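Local coordinates for SusD superfamily protein (Parabacteroides distasonis, PDB 3OTN) that is a putative outer-membrane protein of the SusD family that probably binds nutrients, most likely carbohydrates, at residues A[265-278]-A[335-349]. Sequence-based numbering, arbitrary orientation. Where two conformers were deposited one is given.
Sequences VRIFLPSRSGISAY and YIYKFFDQVAVDNTA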
ATOM      1  N   VAL A 265       6.007 -11.536   6.773  1.00 19.49           N
ATOM      2  CA  VAL A 265       6.620 -12.599   5.962  1.00 19.67           C
ATOM      3  C   VAL A 265       5.880 -13.942   6.166  1.00 19.53           C
ATOM      4  O   VAL A 265       5.628 -14.670   5.214  1.00 23.50           O
ATOM      5  CB  VAL A 265       8.156 -12.684   6.244  1.00 21.97           C
ATOM      6  CG1 VAL A 265       8.777 -13.963   5.646  1.00 20.02           C
ATOM      7  CG2 VAL A 265       8.859 -11.419   5.728  1.00 13.11           C
ATOM      8  N   ARG A 266       5.452 -14.202   7.401  1.00 19.19           N
ATOM      9  CA  ARG A 266       4.769 -15.461   7.788  1.00 22.45           C
ATOM     10  C   ARG A 266       3.329 -15.591   7.264  1.00 20.52           C
ATOM     11  O   ARG A 266       2.789 -16.704   7.190  1.00 20.04           O
ATOM     12  CB  ARG A 266       4.674 -15.536   9.325  1.00 24.08           C
ATOM     13  CG  ARG A 266       5.964 -15.556  10.063  1.00 26.50           C
ATOM     14  CD  ARG A 266       5.764 -15.200  11.552  1.00 29.45           C
ATOM     15  NE  ARG A 266       5.250 -16.338  12.277  1.00 30.90           N
ATOM     16  CZ  ARG A 266       5.150 -16.438  13.604  1.00 33.77           C
ATOM     17  NH1 ARG A 266       5.522 -15.451  14.405  1.00 28.44           N
ATOM     18  NH2 ARG A 266       4.650 -17.559  14.129  1.00 31.61           N
ATOM     19  N   ILE A 267       2.716 -14.454   6.961  1.00 19.16           N
ATOM     20  CA  ILE A 267       1.339 -14.350   6.421  1.00 22.73           C
ATOM     21  C   ILE A 267       1.150 -15.128   5.120  1.00 25.98           C
ATOM     22  O   ILE A 267       0.098 -15.745   4.908  1.00 24.11           O
ATOM     23  CB  ILE A 267       0.970 -12.827   6.202  1.00 24.95           C
ATOM     24  CG1 ILE A 267       0.794 -12.108   7.555  1.00 32.49           C
ATOM     25  CG2 ILE A 267      -0.268 -12.583   5.351  1.00 28.01           C
ATOM     26  CD1 ILE A 267      -0.354 -12.547   8.297  1.00 34.58           C
ATOM     27  N   PHE A 268       2.177 -15.096   4.271  1.00 24.62           N
ATOM     28  CA  PHE A 268       2.134 -15.694   2.934  1.00 23.22           C
ATOM     29  C   PHE A 268       2.515 -17.164   2.882  1.00 23.66           C
ATOM     30  O   PHE A 268       2.276 -17.830   1.870  1.00 22.41           O
ATOM     31  CB  PHE A 268       3.062 -14.923   1.998  1.00 21.51           C
ATOM     32  CG  PHE A 268       2.801 -13.442   1.982  1.00 19.85           C
ATOM     33  CD1 PHE A 268       1.818 -12.904   1.182  1.00 17.46           C
ATOM     34  CD2 PHE A 268       3.530 -12.592   2.796  1.00 21.06           C
ATOM     35  CE1 PHE A 268       1.563 -11.531   1.176  1.00 24.71           C
ATOM     36  CE2 PHE A 268       3.281 -11.230   2.799  1.00 22.89           C
ATOM     37  CZ  PHE A 268       2.300 -10.696   1.986  1.00 20.82           C
ATOM     38  N   LEU A 269       3.067 -17.688   3.970  1.00 23.87           N
ATOM     39  CA  LEU A 269       3.647 -19.020   3.971  1.00 22.21           C
ATOM     40  C   LEU A 269       2.514 -20.001   4.208  1.00 23.57           C
ATOM     41  O   LEU A 269       1.611 -19.664   4.951  1.00 19.97           O
ATOM     42  CB  LEU A 269       4.696 -19.155   5.081  1.00 24.39           C
ATOM     43  CG  LEU A 269       5.908 -18.211   5.071  1.00 25.19           C
ATOM     44  CD1 LEU A 269       6.857 -18.443   6.289  1.00 21.62           C
ATOM     45  CD2 LEU A 269       6.625 -18.334   3.761  1.00 26.73           C
ATOM     46  N   PRO A 270       2.534 -21.190   3.566  1.00 23.44           N
ATOM     47  CA  PRO A 270       1.437 -22.178   3.705  1.00 27.05           C
ATOM     48  C   PRO A 270       1.192 -22.595   5.131  1.00 26.62           C
ATOM     49  O   PRO A 270       2.139 -22.956   5.828  1.00 26.42           O
ATOM     50  CB  PRO A 270       1.911 -23.391   2.848  1.00 27.91           C
ATOM     51  CG  PRO A 270       3.322 -23.128   2.516  1.00 29.16           C
ATOM     52  CD  PRO A 270       3.529 -21.641   2.583  1.00 26.17           C
ATOM     53  N   SER A 271      -0.064 -22.540   5.558  1.00 29.54           N
ATOM     54  CA  SER A 271      -0.414 -22.728   6.965  1.00 31.25           C
ATOM     55  C   SER A 271       0.047 -24.056   7.538  1.00 33.05           C
ATOM     56  O   SER A 271      -0.126 -25.102   6.905  1.00 30.57           O
ATOM     57  CB  SER A 271      -1.926 -22.632   7.195  1.00 31.07           C
ATOM     58  OG  SER A 271      -2.193 -22.520   8.598  1.00 40.78           O
ATOM     59  N   ARG A 272       0.627 -23.994   8.739  1.00 35.84           N
ATOM     60  CA  ARG A 272       1.054 -25.171   9.492  1.00 39.94           C
ATOM     61  C   ARG A 272       1.784 -26.207   8.591  1.00 38.45           C
ATOM     62  O   ARG A 272       1.582 -27.385   8.726  1.00 40.21           O
ATOM     63  CB  ARG A 272      -0.156 -25.791  10.254  1.00 43.81           C
ATOM     64  CG  ARG A 272      -0.808 -24.867  11.354  1.00 46.13           C
ATOM     65  CD  ARG A 272      -1.754 -25.654  12.305  1.00 48.42           C
ATOM     66  N   SER A 273       2.639 -25.728   7.682  1.00 34.49           N
ATOM     67  CA  SER A 273       3.363 -26.562   6.696  1.00 31.43           C
ATOM     68  C   SER A 273       4.755 -27.051   7.140  1.00 32.09           C
ATOM     69  O   SER A 273       5.277 -28.043   6.614  1.00 34.77           O
ATOM     70  CB  SER A 273       3.558 -25.758   5.415  1.00 31.26           C
ATOM     71  OG  SER A 273       4.244 -24.528   5.683  1.00 29.93           O
ATOM     72  N   GLY A 274       5.393 -26.308   8.036  1.00 30.74           N
ATOM     73  CA  GLY A 274       6.719 -26.668   8.511  1.00 29.51           C
ATOM     74  C   GLY A 274       7.859 -26.370   7.551  1.00 27.89           C
ATOM     75  O   GLY A 274       8.943 -26.926   7.737  1.00 26.54           O
ATOM     76  N   ILE A 275       7.636 -25.479   6.561  1.00 25.44           N
ATOM     77  CA  ILE A 275       8.686 -25.103   5.603  1.00 24.62           C
ATOM     78  C   ILE A 275       9.688 -24.068   6.124  1.00 23.91           C
ATOM     79  O   ILE A 275      10.667 -23.795   5.443  1.00 25.55           O
ATOM     80  CB  ILE A 275       8.105 -24.567   4.241  1.00 23.79           C
ATOM     81  CG1 ILE A 275       7.350 -23.230   4.406  1.00 25.92           C
ATOM     82  CG2 ILE A 275       7.254 -25.681   3.579  1.00 29.65           C
ATOM     83  CD1 ILE A 275       7.275 -22.371   3.090  1.00 23.67           C
ATOM     84  N   SER A 276       9.415 -23.498   7.299  1.00 22.18           N
ATOM     85  CA  SER A 276      10.139 -22.354   7.846  1.00 22.28           C
ATOM     86  C   SER A 276      10.665 -22.555   9.259  1.00 23.78           C
ATOM     87  O   SER A 276      10.308 -23.520   9.941  1.00 23.59           O
ATOM     88  CB  SER A 276       9.244 -21.117   7.854  1.00 22.20           C
ATOM     89  OG  SER A 276       8.424 -21.088   8.992  1.00 20.45           O
ATOM     90  N   ALA A 277      11.503 -21.602   9.674  1.00 24.11           N
ATOM     91  CA  ALA A 277      12.122 -21.542  11.017  1.00 24.24           C
ATOM     92  C   ALA A 277      11.169 -20.927  12.030  1.00 23.97           C
ATOM     93  O   ALA A 277      11.410 -21.000  13.218  1.00 23.13           O
ATOM     94  CB  ALA A 277      13.427 -20.704  10.983  1.00 22.48           C
ATOM     95  N   TYR A 278      10.102 -20.288  11.557  1.00 24.42           N
ATOM     96  CA  TYR A 278       9.103 -19.715  12.456  1.00 24.76           C
ATOM     97  C   TYR A 278       8.398 -20.817  13.250  1.00 28.81           C
ATOM     98  O   TYR A 278       8.278 -21.945  12.770  1.00 26.04           O
ATOM     99  CB  TYR A 278       8.069 -18.933  11.665  1.00 24.25           C
ATOM    100  CG  TYR A 278       8.623 -17.704  10.987  1.00 21.81           C
ATOM    101  CD1 TYR A 278       8.835 -16.528  11.709  1.00 22.92           C
ATOM    102  CD2 TYR A 278       8.920 -17.703   9.624  1.00 19.55           C
ATOM    103  CE1 TYR A 278       9.368 -15.385  11.095  1.00 25.17           C
ATOM    104  CE2 TYR A 278       9.436 -16.563   8.990  1.00 21.15           C
ATOM    105  CZ  TYR A 278       9.661 -15.400   9.730  1.00 23.68           C
ATOM    106  OH  TYR A 278      10.159 -14.256   9.091  1.00 23.63           O
ATOM    107  N   TYR A 335       1.219 -20.370  -3.749  1.00 21.63           N
ATOM    108  CA  TYR A 335       1.438 -19.458  -2.641  1.00 21.41           C
ATOM    109  C   TYR A 335       2.276 -18.278  -3.112  1.00 19.44           C
ATOM    110  O   TYR A 335       3.031 -18.389  -4.100  1.00 21.93           O
ATOM    111  CB  TYR A 335       2.110 -20.193  -1.499  1.00 23.09           C
ATOM    112  CG  TYR A 335       1.208 -21.254  -0.923  1.00 23.50           C
ATOM    113  CD1 TYR A 335       0.338 -20.947   0.129  1.00 22.46           C
ATOM    114  CD2 TYR A 335       1.170 -22.550  -1.463  1.00 25.08           C
ATOM    115  CE1 TYR A 335      -0.548 -21.912   0.646  1.00 22.23           C
ATOM    116  CE2 TYR A 335       0.286 -23.523  -0.952  1.00 23.88           C
ATOM    117  CZ  TYR A 335      -0.561 -23.195   0.104  1.00 24.03           C
ATOM    118  OH  TYR A 335      -1.420 -24.134   0.627  1.00 31.41           O
ATOM    119  N   ILE A 336       2.122 -17.152  -2.422  1.00 19.11           N
ATOM    120  CA  ILE A 336       2.900 -15.962  -2.720  1.00 20.07           C
ATOM    121  C   ILE A 336       4.332 -16.095  -2.224  1.00 20.10           C
ATOM    122  O   ILE A 336       4.572 -16.271  -1.038  1.00 21.82           O
ATOM    123  CB  ILE A 336       2.244 -14.689  -2.175  1.00 19.96           C
ATOM    124  CG1 ILE A 336       0.917 -14.441  -2.918  1.00 21.60           C
ATOM    125  CG2 ILE A 336       3.221 -13.497  -2.403  1.00 14.18           C
ATOM    126  CD1 ILE A 336      -0.198 -13.723  -2.096  1.00 17.64           C
ATOM    127  N   TYR A 337       5.260 -16.025  -3.177  1.00 21.87           N
ATOM    128  CA  TYR A 337       6.704 -16.033  -2.969  1.00 22.18           C
ATOM    129  C   TYR A 337       7.320 -14.640  -3.090  1.00 21.33           C
ATOM    130  O   TYR A 337       8.488 -14.451  -2.742  1.00 19.07           O
ATOM    131  CB  TYR A 337       7.364 -16.931  -4.035  1.00 23.44           C
ATOM    132  CG  TYR A 337       8.731 -17.466  -3.703  1.00 24.48           C
ATOM    133  CD1 TYR A 337       8.921 -18.354  -2.644  1.00 22.44           C
ATOM    134  CD2 TYR A 337       9.859 -17.097  -4.462  1.00 20.46           C
ATOM    135  CE1 TYR A 337      10.199 -18.874  -2.351  1.00 21.97           C
ATOM    136  CE2 TYR A 337      11.135 -17.616  -4.152  1.00 22.42           C
ATOM    137  CZ  TYR A 337      11.286 -18.505  -3.112  1.00 21.67           C
ATOM    138  OH  TYR A 337      12.534 -19.014  -2.816  1.00 23.97           O
ATOM    139  N   LYS A 338       6.527 -13.658  -3.531  1.00 21.12           N
ATOM    140  CA  LYS A 338       7.011 -12.281  -3.813  1.00 21.56           C
ATOM    141  C   LYS A 338       7.802 -11.631  -2.660  1.00 20.13           C
ATOM    142  O   LYS A 338       8.773 -10.884  -2.887  1.00 19.70           O
ATOM    143  CB  LYS A 338       5.803 -11.442  -4.206  1.00 24.16           C
ATOM    144  CG  LYS A 338       6.052 -10.129  -4.816  1.00 31.72           C
ATOM    145  CD  LYS A 338       4.749  -9.597  -5.421  1.00 28.81           C
ATOM    146  CE  LYS A 338       4.928  -8.195  -5.866  1.00 21.10           C
ATOM    147  NZ  LYS A 338       3.795  -7.673  -6.659  1.00 19.92           N
ATOM    148  N   PHE A 339       7.451 -11.996  -1.433  1.00 17.27           N
ATOM    149  CA  PHE A 339       8.028 -11.404  -0.221  1.00 20.06           C
ATOM    150  C   PHE A 339       8.774 -12.421   0.643  1.00 17.05           C
ATOM    151  O   PHE A 339       8.927 -12.212   1.819  1.00 20.54           O
ATOM    152  CB  PHE A 339       6.903 -10.751   0.576  1.00 18.96           C
ATOM    153  CG  PHE A 339       6.020  -9.851  -0.262  1.00 21.25           C
ATOM    154  CD1 PHE A 339       6.554  -8.731  -0.885  1.00 24.46           C
ATOM    155  CD2 PHE A 339       4.665 -10.129  -0.437  1.00 22.51           C
ATOM    156  CE1 PHE A 339       5.749  -7.877  -1.646  1.00 28.01           C
ATOM    157  CE2 PHE A 339       3.857  -9.280  -1.205  1.00 20.68           C
ATOM    158  CZ  PHE A 339       4.408  -8.152  -1.794  1.00 19.08           C
ATOM    159  N   PHE A 340       9.307 -13.464   0.013  1.00 17.99           N
ATOM    160  CA  PHE A 340       9.972 -14.570   0.701  1.00 19.10           C
ATOM    161  C   PHE A 340      11.439 -14.217   1.050  1.00 19.33           C
ATOM    162  O   PHE A 340      12.390 -14.459   0.289  1.00 22.83           O
ATOM    163  CB  PHE A 340       9.836 -15.815  -0.173  1.00 20.05           C
ATOM    164  CG  PHE A 340      10.171 -17.115   0.504  1.00 18.87           C
ATOM    165  CD1 PHE A 340      11.499 -17.566   0.598  1.00 23.96           C
ATOM    166  CD2 PHE A 340       9.148 -17.965   0.930  1.00 24.45           C
ATOM    167  CE1 PHE A 340      11.779 -18.820   1.177  1.00 23.56           C
ATOM    168  CE2 PHE A 340       9.422 -19.164   1.511  1.00 23.10           C
ATOM    169  CZ  PHE A 340      10.745 -19.609   1.626  1.00 26.96           C
ATOM    170  N   ASP A 341      11.583 -13.580   2.204  1.00 19.47           N
ATOM    171  CA  ASP A 341      12.878 -13.288   2.834  1.00 19.70           C
ATOM    172  C   ASP A 341      13.474 -14.629   3.223  1.00 19.13           C
ATOM    173  O   ASP A 341      13.174 -15.188   4.282  1.00 20.44           O
ATOM    174  CB  ASP A 341      12.661 -12.337   4.034  1.00 19.29           C
ATOM    175  CG  ASP A 341      13.963 -11.987   4.792  1.00 21.43           C
ATOM    176  OD1 ASP A 341      15.036 -12.590   4.559  1.00 16.49           O
ATOM    177  OD2 ASP A 341      13.877 -11.117   5.680  1.00 17.74           O
ATOM    178  N   GLN A 342      14.322 -15.137   2.339  1.00 19.23           N
ATOM    179  CA  GLN A 342      14.811 -16.485   2.422  1.00 22.76           C
ATOM    180  C   GLN A 342      15.677 -16.742   3.655  1.00 22.38           C
ATOM    181  O   GLN A 342      15.565 -17.797   4.277  1.00 20.21           O
ATOM    182  CB  GLN A 342      15.575 -16.859   1.164  1.00 24.77           C
ATOM    183  CG  GLN A 342      15.919 -18.339   1.105  1.00 35.09           C
ATOM    184  CD  GLN A 342      16.212 -18.811  -0.305  1.00 52.65           C
ATOM    185  OE1 GLN A 342      16.929 -18.129  -1.058  1.00 47.17           O
ATOM    186  NE2 GLN A 342      15.640 -19.975  -0.684  1.00 43.99           N
ATOM    187  N   VAL A 343      16.512 -15.777   4.025  1.00 22.21           N
ATOM    188  CA  VAL A 343      17.280 -15.875   5.269  1.00 20.44           C
ATOM    189  C   VAL A 343      16.345 -15.976   6.485  1.00 19.08           C
ATOM    190  O   VAL A 343      16.576 -16.778   7.382  1.00 20.51           O
ATOM    191  CB  VAL A 343      18.299 -14.697   5.424  1.00 19.27           C
ATOM    192  CG1 VAL A 343      18.922 -14.708   6.820  1.00 19.84           C
ATOM    193  CG2 VAL A 343      19.415 -14.843   4.338  1.00 17.27           C
ATOM    194  N   ALA A 344      15.272 -15.199   6.482  1.00 17.30           N
ATOM    195  CA  ALA A 344      14.321 -15.213   7.592  1.00 17.92           C
ATOM    196  C   ALA A 344      13.599 -16.570   7.671  1.00 19.36           C
ATOM    197  O   ALA A 344      13.481 -17.178   8.761  1.00 18.86           O
ATOM    198  CB  ALA A 344      13.332 -14.040   7.481  1.00 14.62           C
ATOM    199  N   VAL A 345      13.171 -17.061   6.514  1.00 19.57           N
ATOM    200  CA  VAL A 345      12.366 -18.282   6.454  1.00 20.36           C
ATOM    201  C   VAL A 345      13.227 -19.500   6.752  1.00 20.75           C
ATOM    202  O   VAL A 345      12.796 -20.364   7.500  1.00 24.10           O
ATOM    203  CB  VAL A 345      11.626 -18.433   5.090  1.00 22.55           C
ATOM    204  CG1 VAL A 345      10.858 -19.807   4.976  1.00 18.52           C
ATOM    205  CG2 VAL A 345      10.670 -17.250   4.860  1.00 20.91           C
ATOM    206  N   ASP A 346      14.402 -19.592   6.140  1.00 20.78           N
ATOM    207  CA  ASP A 346      15.265 -20.753   6.299  1.00 22.51           C
ATOM    208  C   ASP A 346      16.056 -20.795   7.596  1.00 21.91           C
ATOM    209  O   ASP A 346      16.405 -21.890   8.061  1.00 22.05           O
ATOM    210  CB  ASP A 346      16.287 -20.866   5.160  1.00 23.09           C
ATOM    211  CG  ASP A 346      15.670 -21.174   3.808  1.00 28.53           C
ATOM    212  OD1 ASP A 346      14.480 -21.533   3.703  1.00 26.76           O
ATOM    213  OD2 ASP A 346      16.417 -21.047   2.822  1.00 27.58           O
ATOM    214  N   ASN A 347      16.372 -19.642   8.186  1.00 22.03           N
ATOM    215  CA  ASN A 347      17.379 -19.609   9.238  0.50 21.87           C
ATOM    216  C   ASN A 347      16.952 -18.819  10.485  1.00 23.16           C
ATOM    217  O   ASN A 347      16.873 -19.379  11.565  1.00 24.58           O
ATOM    218  CB  ASN A 347      18.685 -19.079   8.623  0.50 23.61           C
ATOM    219  CG  ASN A 347      19.860 -19.150   9.571  0.50 21.50           C
ATOM    220  OD1 ASN A 347      19.766 -18.695  10.707  0.50 20.89           O
ATOM    221  ND2 ASN A 347      20.987 -19.706   9.103  0.50 21.56           N
ATOM    222  N   THR A 348      16.675 -17.526  10.330  1.00 19.78           N
ATOM    223  CA  THR A 348      16.597 -16.686  11.522  1.00 18.65           C
ATOM    224  C   THR A 348      15.224 -16.473  12.133  1.00 20.61           C
ATOM    225  O   THR A 348      15.176 -16.174  13.301  1.00 20.52           O
ATOM    226  CB  THR A 348      17.188 -15.291  11.255  1.00 17.80           C
ATOM    227  OG1 THR A 348      16.377 -14.615  10.296  1.00 18.62           O
ATOM    228  CG2 THR A 348      18.660 -15.395  10.748  1.00 19.29           C
ATOM    229  N   ALA A 349      14.144 -16.533  11.344  1.00 21.08           N
ATOM    230  CA  ALA A 349      12.784 -16.193  11.828  1.00 23.30           C
ATOM    231  C   ALA A 349      12.685 -14.742  12.326  1.00 23.51           C
ATOM    232  O   ALA A 349      11.859 -14.411  13.174  1.00 23.37           O
ATOM    233  CB  ALA A 349      12.316 -17.213  12.934  1.00 21.40           C
TER
HETATM  234  O   HOH W   1       6.887 -14.204   2.687  1.00 20.35           O
HETATM  235  O   HOH W   2       0.545 -17.090  -0.071  1.00 18.45           O
HETATM  236  O   HOH W   3      13.231 -23.509   5.371  1.00 28.79           O
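In the C-terminal half of this SusD-family protein, the loop 265-278 packs on an N-capped helix, 342-348, and on the edge strand and type I turn that precede it. The cap is D341, whose OD1 accepts from A344 N, met from above the carboxylate plane, while OD2 bonds to S351. The direct hydrogen bond between the two segments runs from A277 N to V345 O at 2.8 Å; a C=O...N angle of 161° shows the donor nearly in line with the carbonyl. S276 CA also touches that oxygen, while S276 OG turns to E281. The Y278 ring is sandwiched between A349 CA over one face, 4.0 Å from its centroid, a CH-pi contact, and R266 CG over the other. With chi1 at -66°, CG stands anti to the carbonyl carbon, and the ring lies against A349, just past the helix, while OH meets A344 CB within it. A serine in place of Y278 would probably leave A349 and the aliphatic part of R266 without the plate between them and open a gap beside A344. Further along, V345 CG2 touches V265 CG1 on the loop and also covers the centre of the F340 ring, whose CE2 meets L269 CD2 at 3.7 Å. F268 packs against F339 of the turn and I336 of the strand: its CZ is 3.4 Å from F339 CD2, the two ring planes inclined at 48°, and its CD1 rests on I336 CB. At the strand, P270 CB lies over the Y335 ring face, 3.8 Å from the centroid, while Y335 OH bonds to E58. One water donates to V265 O and, more weakly, to F339 O; another donates to F268 O at 2.7 Å and accepts from I336 N at 2.8 Å.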